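Long-range contacts in putative immunoglobulin-blocking virulence protein (Mycoplasma mycoides subsp. capri, PDB 7ADK), which probably binds and blocks host immunoglobulins as a mycoplasma virulence factor, and is seen here as a two-chain assembly with a lipoprotein: residues A[197-202]-A[314-319]; A[517-522]-A[552-557]; A[568-573]-A[621-626]. All coordinates share one frame; numbering follows the deposited sequence.

Contact 1: residues A[197-202]-A[314-319]; sequences NGYDEG and SPRSAF
Asp-200 points its carboxylate across the gap, and Arg-316 reaches it by bending its chain. In Asp-200, CG lies opposite the carbonyl carbon (chi1 -67°), which aims the carboxylate at the 314-319 bend; in Arg-316 a kink at chi3 (-59°) brings the NE side of the guanidinium round to it. The grip is side-on, and both nitrogens go to one oxygen: OD1 of Asp-200 takes NE of Arg-316 at 2.9 Å and NH2 of Arg-316 at 3.0 Å. OD1 lies in the guanidinium plane, yet the carboxylate is turned 58° out of it, so this salt bridge is not the flat fork in which each oxygen has its own nitrogen. That turn suits the other oxygen, for OD2 of Asp-200 accepts from OG of Ser-314 at 2.9 Å, the hydroxyl approaching from above the carboxylate plane. Serine fits here because its OG also accepts from the backbone N of Arg-316 at 3.3 Å, an ST turn that shapes the bend carrying the arginine.

Beside the polar centre, CB of Asp-200 rests against CB of Pro-315 at 3.9 Å, and the Tyr-199 ring lies obliquely near NH2 of Arg-316. A type I turn from Gly-198 to Glu-201 presents the aspartate at its third position, where that residue type is favoured. Being at the surface, the charged pair is probably weakened by solvent.

The 197-202 loop comes after helix 182-194, whereas 314-319 joins strands 312-313 and 318-320. These are the two outer strands of a small antiparallel sheet, with 326-332 between them; Ser-314 and Ser-317 bond through their backbones to Gly-330 and Asn-329, and Arg-248 of helix 247-253 reaches the carbonyl of Ala-318.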
loop_
_atom_site.group_PDB
_atom_site.type_symbol
_atom_site.label_atom_id
_atom_site.label_comp_id
_atom_site.label_asym_id
_atom_site.label_seq_id
_atom_site.Cartn_x
_atom_site.Cartn_y
_atom_site.Cartn_z
ATOM N N ASN A 197 38.350 28.427 -11.238
ATOM C CA ASN A 197 38.724 27.465 -12.276
ATOM C C ASN A 197 38.455 25.998 -11.885
ATOM O O ASN A 197 38.862 25.087 -12.602
ATOM C CB ASN A 197 40.167 27.745 -12.732
ATOM C CG ASN A 197 41.219 27.517 -11.661
ATOM O OD1 ASN A 197 41.095 26.690 -10.779
ATOM N ND2 ASN A 197 42.294 28.249 -11.688
ATOM N N GLY A 198 37.783 25.753 -10.760
ATOM C CA GLY A 198 37.436 24.427 -10.256
ATOM C C GLY A 198 36.083 23.903 -10.732
ATOM O O GLY A 198 35.557 24.340 -11.755
ATOM N N TYR A 199 35.475 22.994 -9.968
ATOM C CA TYR A 199 34.203 22.357 -10.337
ATOM C C TYR A 199 33.026 23.345 -10.468
ATOM O O TYR A 199 32.191 23.177 -11.355
ATOM C CB TYR A 199 33.883 21.248 -9.327
ATOM C CG TYR A 199 32.729 20.349 -9.721
ATOM C CD1 TYR A 199 32.940 19.306 -10.637
ATOM C CD2 TYR A 199 31.443 20.559 -9.193
ATOM C CE1 TYR A 199 31.869 18.499 -11.051
ATOM C CE2 TYR A 199 30.374 19.739 -9.591
ATOM C CZ TYR A 199 30.581 18.716 -10.528
ATOM O OH TYR A 199 29.548 17.924 -10.894
ATOM N N ASP A 200 32.987 24.396 -9.638
ATOM C CA ASP A 200 31.947 25.447 -9.662
ATOM C C ASP A 200 32.211 26.595 -10.664
ATOM O O ASP A 200 31.544 27.629 -10.649
ATOM C CB ASP A 200 31.630 25.914 -8.235
ATOM C CG ASP A 200 30.960 24.848 -7.359
ATOM O OD1 ASP A 200 30.171 24.023 -7.867
ATOM O OD2 ASP A 200 31.191 24.871 -6.135
ATOM N N GLU A 201 33.143 26.406 -11.600
ATOM C CA GLU A 201 33.265 27.261 -12.778
ATOM C C GLU A 201 31.978 27.203 -13.617
ATOM O O GLU A 201 31.491 26.127 -13.967
ATOM C CB GLU A 201 34.515 26.866 -13.574
ATOM C CG GLU A 201 34.663 27.569 -14.930
ATOM C CD GLU A 201 34.127 26.758 -16.119
ATOM O OE1 GLU A 201 34.408 25.543 -16.211
ATOM O OE2 GLU A 201 33.485 27.340 -17.017
ATOM N N GLY A 202 31.420 28.366 -13.945
ATOM C CA GLY A 202 30.148 28.471 -14.662
ATOM C C GLY A 202 28.894 28.482 -13.784
ATOM O O GLY A 202 27.788 28.343 -14.305
ATOM N N SER A 314 32.009 28.403 -1.451
ATOM C CA SER A 314 31.693 27.720 -2.711
ATOM C C SER A 314 31.115 28.734 -3.696
ATOM O O SER A 314 30.139 29.407 -3.364
ATOM C CB SER A 314 30.705 26.568 -2.509
ATOM O OG SER A 314 30.151 26.124 -3.740
ATOM N N PRO A 315 31.648 28.850 -4.923
ATOM C CA PRO A 315 31.055 29.731 -5.915
ATOM C C PRO A 315 29.599 29.416 -6.257
ATOM O O PRO A 315 28.897 30.311 -6.700
ATOM C CB PRO A 315 31.954 29.642 -7.140
ATOM C CG PRO A 315 33.302 29.237 -6.569
ATOM C CD PRO A 315 32.927 28.351 -5.393
ATOM N N ARG A 316 29.102 28.198 -6.016
ATOM C CA ARG A 316 27.693 27.824 -6.228
ATOM C C ARG A 316 26.786 28.270 -5.076
ATOM O O ARG A 316 25.603 28.502 -5.275
ATOM C CB ARG A 316 27.635 26.303 -6.457
ATOM C CG ARG A 316 26.304 25.779 -7.011
ATOM C CD ARG A 316 26.264 24.258 -7.195
ATOM N NE ARG A 316 27.301 23.758 -8.101
ATOM C CZ ARG A 316 27.171 23.235 -9.297
ATOM N NH1 ARG A 316 26.041 22.971 -9.844
ATOM N NH2 ARG A 316 28.227 22.986 -9.969
ATOM N N SER A 317 27.345 28.410 -3.881
ATOM C CA SER A 317 26.636 28.793 -2.653
ATOM C C SER A 317 26.732 30.287 -2.327
ATOM O O SER A 317 26.137 30.737 -1.354
ATOM C CB SER A 317 27.205 28.000 -1.479
ATOM O OG SER A 317 27.125 26.613 -1.727
ATOM N N ALA A 318 27.525 31.046 -3.084
ATOM C CA ALA A 318 27.760 32.464 -2.854
ATOM C C ALA A 318 26.516 33.309 -3.129
ATOM O O ALA A 318 25.909 33.175 -4.189
ATOM C CB ALA A 318 28.925 32.918 -3.729
ATOM N N PHE A 319 26.204 34.241 -2.237
ATOM C CA PHE A 319 25.187 35.274 -2.417
ATOM C C PHE A 319 25.727 36.639 -1.982
ATOM O O PHE A 319 26.756 36.738 -1.328
ATOM C CB PHE A 319 23.880 34.895 -1.695
ATOM C CG PHE A 319 23.884 34.982 -0.180
ATOM C CD1 PHE A 319 24.243 33.859 0.574
ATOM C CD2 PHE A 319 23.491 36.162 0.474
ATOM C CE1 PHE A 319 24.209 33.919 1.977
ATOM C CE2 PHE A 319 23.469 36.224 1.877
ATOM C CZ PHE A 319 23.823 35.099 2.628
#

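Contact 2: residues A[517-522]-A[552-557]; sequences YNPLAL and NTLAFD
Tyr-517 and Leu-554 form a parallel beta bridge, clinched by N of Ala-555 donating to O of Tyr-517 at 3.0 Å. Their side chains run alongside each other on the same face of the sheet, and CD2 of Leu-554 touches the far part of the tyrosine ring, 3.4 Å from CZ of Tyr-517. One residue further on, CA of Asn-518 lies 3.4 Å from O of Ala-555, a CH...O contact. Next, Pro-519 presents CD over one face of the Phe-556 ring, 4.3 Å from its centroid and offset toward the rim, a CH-pi contact that suits proline, whose CD, bonded to the backbone nitrogen, carries slightly polarised C-H bonds. Leu-520 adds CD1 at the edge of the same ring.

Asn-518 shapes the backbone that carries Pro-519 and Leu-520. Its OD1 accepts from N of Leu-520 at 3.1 Å, an Asx turn that leads the chain from the bridge into the 3-10 turn 519-521. Its ND2 donates to OD2 of Asp-560, which also receives N of Asp-557, so one carboxylate oxygen holds the two segments together.

Farther out, the Tyr-517 ring meets those of Phe-551, edge-to-face, and Phe-585, while Asp-557 forms a salt bridge with Lys-464 and packs on Gly-681 of the lipoprotein chain. Strand 516-517 is the outer strand of a parallel sheet, 553-555 lies between it and 608-610, and helix 567-579 covers the face bearing Tyr-517 and Leu-554.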
loop_
_atom_site.group_PDB
_atom_site.type_symbol
_atom_site.label_atom_id
_atom_site.label_comp_id
_atom_site.label_asym_id
_atom_site.label_seq_id
_atom_site.Cartn_x
_atom_site.Cartn_y
_atom_site.Cartn_z
ATOM N N TYR A 517 19.980 -6.588 9.550
ATOM C CA TYR A 517 21.060 -7.556 9.451
ATOM C C TYR A 517 21.331 -8.122 10.836
ATOM O O TYR A 517 21.107 -7.462 11.853
ATOM C CB TYR A 517 22.300 -6.933 8.795
ATOM C CG TYR A 517 23.012 -5.849 9.583
ATOM C CD1 TYR A 517 22.502 -4.547 9.580
ATOM C CD2 TYR A 517 24.194 -6.125 10.290
ATOM C CE1 TYR A 517 23.165 -3.514 10.261
ATOM C CE2 TYR A 517 24.853 -5.099 10.991
ATOM C CZ TYR A 517 24.351 -3.785 10.960
ATOM O OH TYR A 517 25.029 -2.778 11.555
ATOM N N ASN A 518 21.812 -9.357 10.884
ATOM C CA ASN A 518 22.401 -9.886 12.101
ATOM C C ASN A 518 23.856 -9.398 12.157
ATOM O O ASN A 518 24.617 -9.698 11.241
ATOM C CB ASN A 518 22.258 -11.413 12.116
ATOM C CG ASN A 518 22.567 -12.015 13.469
ATOM O OD1 ASN A 518 23.461 -11.590 14.169
ATOM N ND2 ASN A 518 21.841 -13.013 13.881
ATOM N N PRO A 519 24.300 -8.667 13.191
ATOM C CA PRO A 519 25.667 -8.174 13.213
ATOM C C PRO A 519 26.709 -9.293 13.292
ATOM O O PRO A 519 27.785 -9.153 12.729
ATOM C CB PRO A 519 25.710 -7.214 14.390
ATOM C CG PRO A 519 24.621 -7.711 15.329
ATOM C CD PRO A 519 23.564 -8.222 14.362
ATOM N N LEU A 520 26.369 -10.455 13.850
ATOM C CA LEU A 520 27.231 -11.635 13.870
ATOM C C LEU A 520 27.417 -12.279 12.486
ATOM O O LEU A 520 28.431 -12.923 12.255
ATOM C CB LEU A 520 26.651 -12.648 14.865
ATOM C CG LEU A 520 26.497 -12.113 16.296
ATOM C CD1 LEU A 520 25.654 -13.078 17.105
ATOM C CD2 LEU A 520 27.853 -11.945 16.961
ATOM N N ALA A 521 26.503 -12.077 11.531
ATOM C CA ALA A 521 26.617 -12.607 10.169
ATOM C C ALA A 521 27.758 -11.999 9.338
ATOM O O ALA A 521 28.058 -12.514 8.267
ATOM C CB ALA A 521 25.283 -12.421 9.446
ATOM N N LEU A 522 28.414 -10.942 9.811
ATOM C CA LEU A 522 29.472 -10.242 9.087
ATOM C C LEU A 522 30.858 -10.451 9.718
ATOM O O LEU A 522 31.789 -9.738 9.353
ATOM C CB LEU A 522 29.094 -8.755 9.007
ATOM C CG LEU A 522 27.707 -8.450 8.411
ATOM C CD1 LEU A 522 27.416 -6.959 8.543
ATOM C CD2 LEU A 522 27.635 -8.842 6.946
ATOM N N ASN A 552 19.085 0.526 9.725
ATOM C CA ASN A 552 18.993 1.100 11.065
ATOM C C ASN A 552 18.602 0.060 12.138
ATOM O O ASN A 552 18.433 0.425 13.293
ATOM C CB ASN A 552 18.078 2.340 11.015
ATOM C CG ASN A 552 18.625 3.496 11.829
ATOM O OD1 ASN A 552 18.828 3.414 13.028
ATOM N ND2 ASN A 552 18.907 4.610 11.220
ATOM N N THR A 553 18.482 -1.224 11.786
ATOM C CA THR A 553 18.082 -2.325 12.683
ATOM C C THR A 553 19.196 -3.348 12.841
ATOM O O THR A 553 19.798 -3.759 11.858
ATOM C CB THR A 553 16.817 -3.050 12.184
ATOM O OG1 THR A 553 15.740 -2.169 12.157
ATOM C CG2 THR A 553 16.359 -4.212 13.055
ATOM N N LEU A 554 19.395 -3.819 14.073
ATOM C CA LEU A 554 20.107 -5.051 14.386
ATOM C C LEU A 554 19.094 -6.137 14.773
ATOM O O LEU A 554 18.323 -5.942 15.705
ATOM C CB LEU A 554 21.101 -4.801 15.530
ATOM C CG LEU A 554 22.133 -3.698 15.299
ATOM C CD1 LEU A 554 23.095 -3.655 16.474
ATOM C CD2 LEU A 554 22.914 -3.941 14.025
ATOM N N ALA A 555 19.099 -7.278 14.085
ATOM C CA ALA A 555 18.164 -8.381 14.311
ATOM C C ALA A 555 18.899 -9.690 14.620
ATOM O O ALA A 555 19.492 -10.289 13.736
ATOM C CB ALA A 555 17.249 -8.530 13.101
ATOM N N PHE A 556 18.849 -10.162 15.861
ATOM C CA PHE A 556 19.465 -11.423 16.275
ATOM C C PHE A 556 18.567 -12.632 15.962
ATOM O O PHE A 556 17.344 -12.506 15.935
ATOM C CB PHE A 556 19.868 -11.318 17.745
ATOM C CG PHE A 556 20.947 -10.282 17.982
ATOM C CD1 PHE A 556 22.297 -10.645 17.853
ATOM C CD2 PHE A 556 20.613 -8.956 18.301
ATOM C CE1 PHE A 556 23.309 -9.697 18.066
ATOM C CE2 PHE A 556 21.626 -8.007 18.514
ATOM C CZ PHE A 556 22.973 -8.377 18.401
ATOM N N ASP A 557 19.162 -13.794 15.706
ATOM C CA ASP A 557 18.451 -15.023 15.344
ATOM C C ASP A 557 18.391 -16.005 16.531
ATOM O O ASP A 557 19.014 -15.793 17.571
ATOM C CB ASP A 557 19.049 -15.621 14.053
ATOM C CG ASP A 557 18.050 -16.446 13.219
ATOM O OD1 ASP A 557 16.927 -16.729 13.697
ATOM O OD2 ASP A 557 18.375 -16.797 12.059
#

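Contact 3: residues A[568-573]-A[621-626]; sequences RINDGL and KGLRFD
Asn-570 holds the 621-626 loop with both ends of its amide: ND2 donates to O of Gly-622 at 2.8 Å, and OD1 accepts from N of Arg-624 at 2.9 Å. Each donor lies in the plane of the carbonyl it meets, N of Arg-624 in that of Asn-570 and ND2 of Asn-570 in that of Gly-622, and the ND2 bond is nearly straight (165°). Asparagine suits this place because its amide offers a donor and an acceptor side by side, which match the carbonyl and the N-H on either side of Leu-623. The second amide hydrogen is used too, since ND2 also bonds to O of Tyr-566 one helical turn back; the amide is therefore fixed in rotation by three bonds. Gly-622 fits its position through its positive phi (76°).

The Arg-624 guanidinium, folded back by a bend at chi3 (-71°), stacks on this amide with the two planes close to parallel. OD1 of Asn-570 sits 3.6 Å above the guanidinium plane, over its centre, and NH1 of Arg-624 reaches CB of Asn-570 at 3.6 Å. The guanidinium charge would probably be eased by the partial negative charge of OD1.

Helix 567-579 lies in a beta-alpha-beta crossover: it follows strand 553-555 and precedes 608-610, a parallel neighbour in a five-stranded sheet recalling leucine-rich-repeat-like domains. The loop gripped here leads from 608-610 toward 640-643, the next strand.

Packing extends the grip on the apolar side. CG2 of Ile-569 touches CD2 of Leu-623 at 3.7 Å, methyl against methyl. One turn along the helix from Ile-569, Leu-573 puts CD2 over one face of the Phe-625 ring, 4.2 Å from CE2 of Phe-625 and displaced toward the rim. Leu-609 of strand 608-610 touches both Leu-573 and Phe-625, joining this layer to the sheet.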
loop_
_atom_site.group_PDB
_atom_site.type_symbol
_atom_site.label_atom_id
_atom_site.label_comp_id
_atom_site.label_asym_id
_atom_site.label_seq_id
_atom_site.Cartn_x
_atom_site.Cartn_y
_atom_site.Cartn_z
ATOM N N ARG A 568 26.755 -13.933 23.330
ATOM C CA ARG A 568 26.817 -13.772 21.870
ATOM C C ARG A 568 26.134 -12.494 21.390
ATOM O O ARG A 568 26.592 -11.887 20.432
ATOM C CB ARG A 568 26.235 -15.007 21.176
ATOM C CG ARG A 568 26.946 -15.324 19.866
ATOM C CD ARG A 568 26.213 -16.391 19.049
ATOM N NE ARG A 568 27.091 -16.993 18.032
ATOM C CZ ARG A 568 26.915 -17.090 16.729
ATOM N NH1 ARG A 568 25.871 -16.672 16.100
ATOM N NH2 ARG A 568 27.836 -17.623 16.006
ATOM N N ILE A 569 25.068 -12.052 22.063
ATOM C CA ILE A 569 24.391 -10.793 21.757
ATOM C C ILE A 569 25.250 -9.598 22.172
ATOM O O ILE A 569 25.433 -8.709 21.362
ATOM C CB ILE A 569 22.972 -10.753 22.350
ATOM C CG1 ILE A 569 22.097 -11.845 21.710
ATOM C CG2 ILE A 569 22.343 -9.387 22.110
ATOM C CD1 ILE A 569 20.768 -12.072 22.379
ATOM N N ASN A 570 25.827 -9.548 23.370
ATOM C CA ASN A 570 26.692 -8.440 23.778
ATOM C C ASN A 570 27.962 -8.282 22.922
ATOM O O ASN A 570 28.416 -7.155 22.721
ATOM C CB ASN A 570 27.049 -8.615 25.254
ATOM C CG ASN A 570 25.961 -8.100 26.155
ATOM O OD1 ASN A 570 25.857 -6.922 26.425
ATOM N ND2 ASN A 570 25.123 -8.955 26.646
ATOM N N ASP A 571 28.523 -9.385 22.406
ATOM C CA ASP A 571 29.561 -9.370 21.363
ATOM C C ASP A 571 29.014 -8.744 20.072
ATOM O O ASP A 571 29.527 -7.732 19.599
ATOM C CB ASP A 571 30.068 -10.792 21.049
ATOM C CG ASP A 571 30.982 -11.452 22.090
ATOM O OD1 ASP A 571 31.738 -10.769 22.818
ATOM O OD2 ASP A 571 31.011 -12.702 22.126
ATOM N N GLY A 572 27.932 -9.295 19.513
ATOM C CA GLY A 572 27.348 -8.788 18.273
ATOM C C GLY A 572 26.929 -7.321 18.350
ATOM O O GLY A 572 27.067 -6.590 17.375
ATOM N N LEU A 573 26.453 -6.871 19.506
ATOM C CA LEU A 573 25.960 -5.518 19.759
ATOM C C LEU A 573 27.107 -4.499 19.806
ATOM O O LEU A 573 27.061 -3.470 19.136
ATOM C CB LEU A 573 25.154 -5.584 21.066
ATOM C CG LEU A 573 24.156 -4.472 21.335
ATOM C CD1 LEU A 573 22.990 -4.565 20.394
ATOM C CD2 LEU A 573 23.590 -4.594 22.735
ATOM N N LYS A 621 17.160 -6.555 29.763
ATOM C CA LYS A 621 17.956 -7.239 30.798
ATOM C C LYS A 621 19.194 -7.883 30.166
ATOM O O LYS A 621 19.086 -8.551 29.148
ATOM C CB LYS A 621 17.114 -8.306 31.526
ATOM C CG LYS A 621 17.827 -8.903 32.750
ATOM C CD LYS A 621 17.167 -10.166 33.311
ATOM C CE LYS A 621 17.674 -11.459 32.679
ATOM N NZ LYS A 621 19.007 -11.855 33.187
ATOM N N GLY A 622 20.355 -7.723 30.789
ATOM C CA GLY A 622 21.598 -8.380 30.392
ATOM C C GLY A 622 22.284 -7.787 29.169
ATOM O O GLY A 622 23.257 -8.351 28.697
ATOM N N LEU A 623 21.809 -6.658 28.632
ATOM C CA LEU A 623 22.336 -5.986 27.441
ATOM C C LEU A 623 23.113 -4.710 27.811
ATOM O O LEU A 623 22.616 -3.859 28.548
ATOM C CB LEU A 623 21.178 -5.674 26.478
ATOM C CG LEU A 623 20.335 -6.872 26.007
ATOM C CD1 LEU A 623 19.334 -6.401 24.958
ATOM C CD2 LEU A 623 21.176 -7.978 25.383
ATOM N N ARG A 624 24.332 -4.556 27.285
ATOM C CA ARG A 624 25.241 -3.428 27.536
ATOM C C ARG A 624 25.313 -2.487 26.338
ATOM O O ARG A 624 25.493 -2.939 25.214
ATOM C CB ARG A 624 26.625 -3.966 27.911
ATOM C CG ARG A 624 26.584 -4.786 29.208
ATOM C CD ARG A 624 27.971 -5.232 29.666
ATOM N NE ARG A 624 28.543 -6.275 28.797
ATOM C CZ ARG A 624 28.419 -7.578 28.941
ATOM N NH1 ARG A 624 29.072 -8.395 28.186
ATOM N NH2 ARG A 624 27.671 -8.110 29.850
ATOM N N PHE A 625 25.181 -1.179 26.562
ATOM C CA PHE A 625 25.168 -0.153 25.503
ATOM C C PHE A 625 26.332 0.839 25.616
ATOM O O PHE A 625 26.305 1.878 24.966
ATOM C CB PHE A 625 23.795 0.543 25.418
ATOM C CG PHE A 625 22.630 -0.353 25.016
ATOM C CD1 PHE A 625 22.007 -1.146 25.988
ATOM C CD2 PHE A 625 22.187 -0.421 23.685
ATOM C CE1 PHE A 625 20.936 -1.989 25.650
ATOM C CE2 PHE A 625 21.138 -1.290 23.339
ATOM C CZ PHE A 625 20.509 -2.071 24.319
ATOM N N ASP A 626 27.374 0.527 26.390
ATOM C CA ASP A 626 28.634 1.283 26.430
ATOM C C ASP A 626 29.892 0.382 26.391
ATOM O O ASP A 626 29.825 -0.832 26.569
ATOM C CB ASP A 626 28.636 2.315 27.563
ATOM C CG ASP A 626 28.443 1.794 28.988
ATOM O OD1 ASP A 626 28.274 0.583 29.196
ATOM O OD2 ASP A 626 28.445 2.620 29.919
#

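How the contacts relate
Contacts 2 and 3 belong to one structural unit, their centres 12 Å apart, with strand 553-555 followed in the chain by helix 567-579. They touch directly: CB of Pro-519 packs on O of Gly-572 at 3.3 Å, and CD2 of Leu-520 on CA of Gly-572 at 3.5 Å. The helix of contact 3 is thus held by the 517-522 turn as well as by the 621-626 loop. Contact 1 lies across the centre of the chain from both, its nearest atoms about 27 Å from contact 2 and about 36 Å from contact 3. Of the three, contact 2 alone reaches the lipoprotein chain, whereas contact 1 is a surface link between the loop after helix 182-194 and the edge of a small antiparallel sheet.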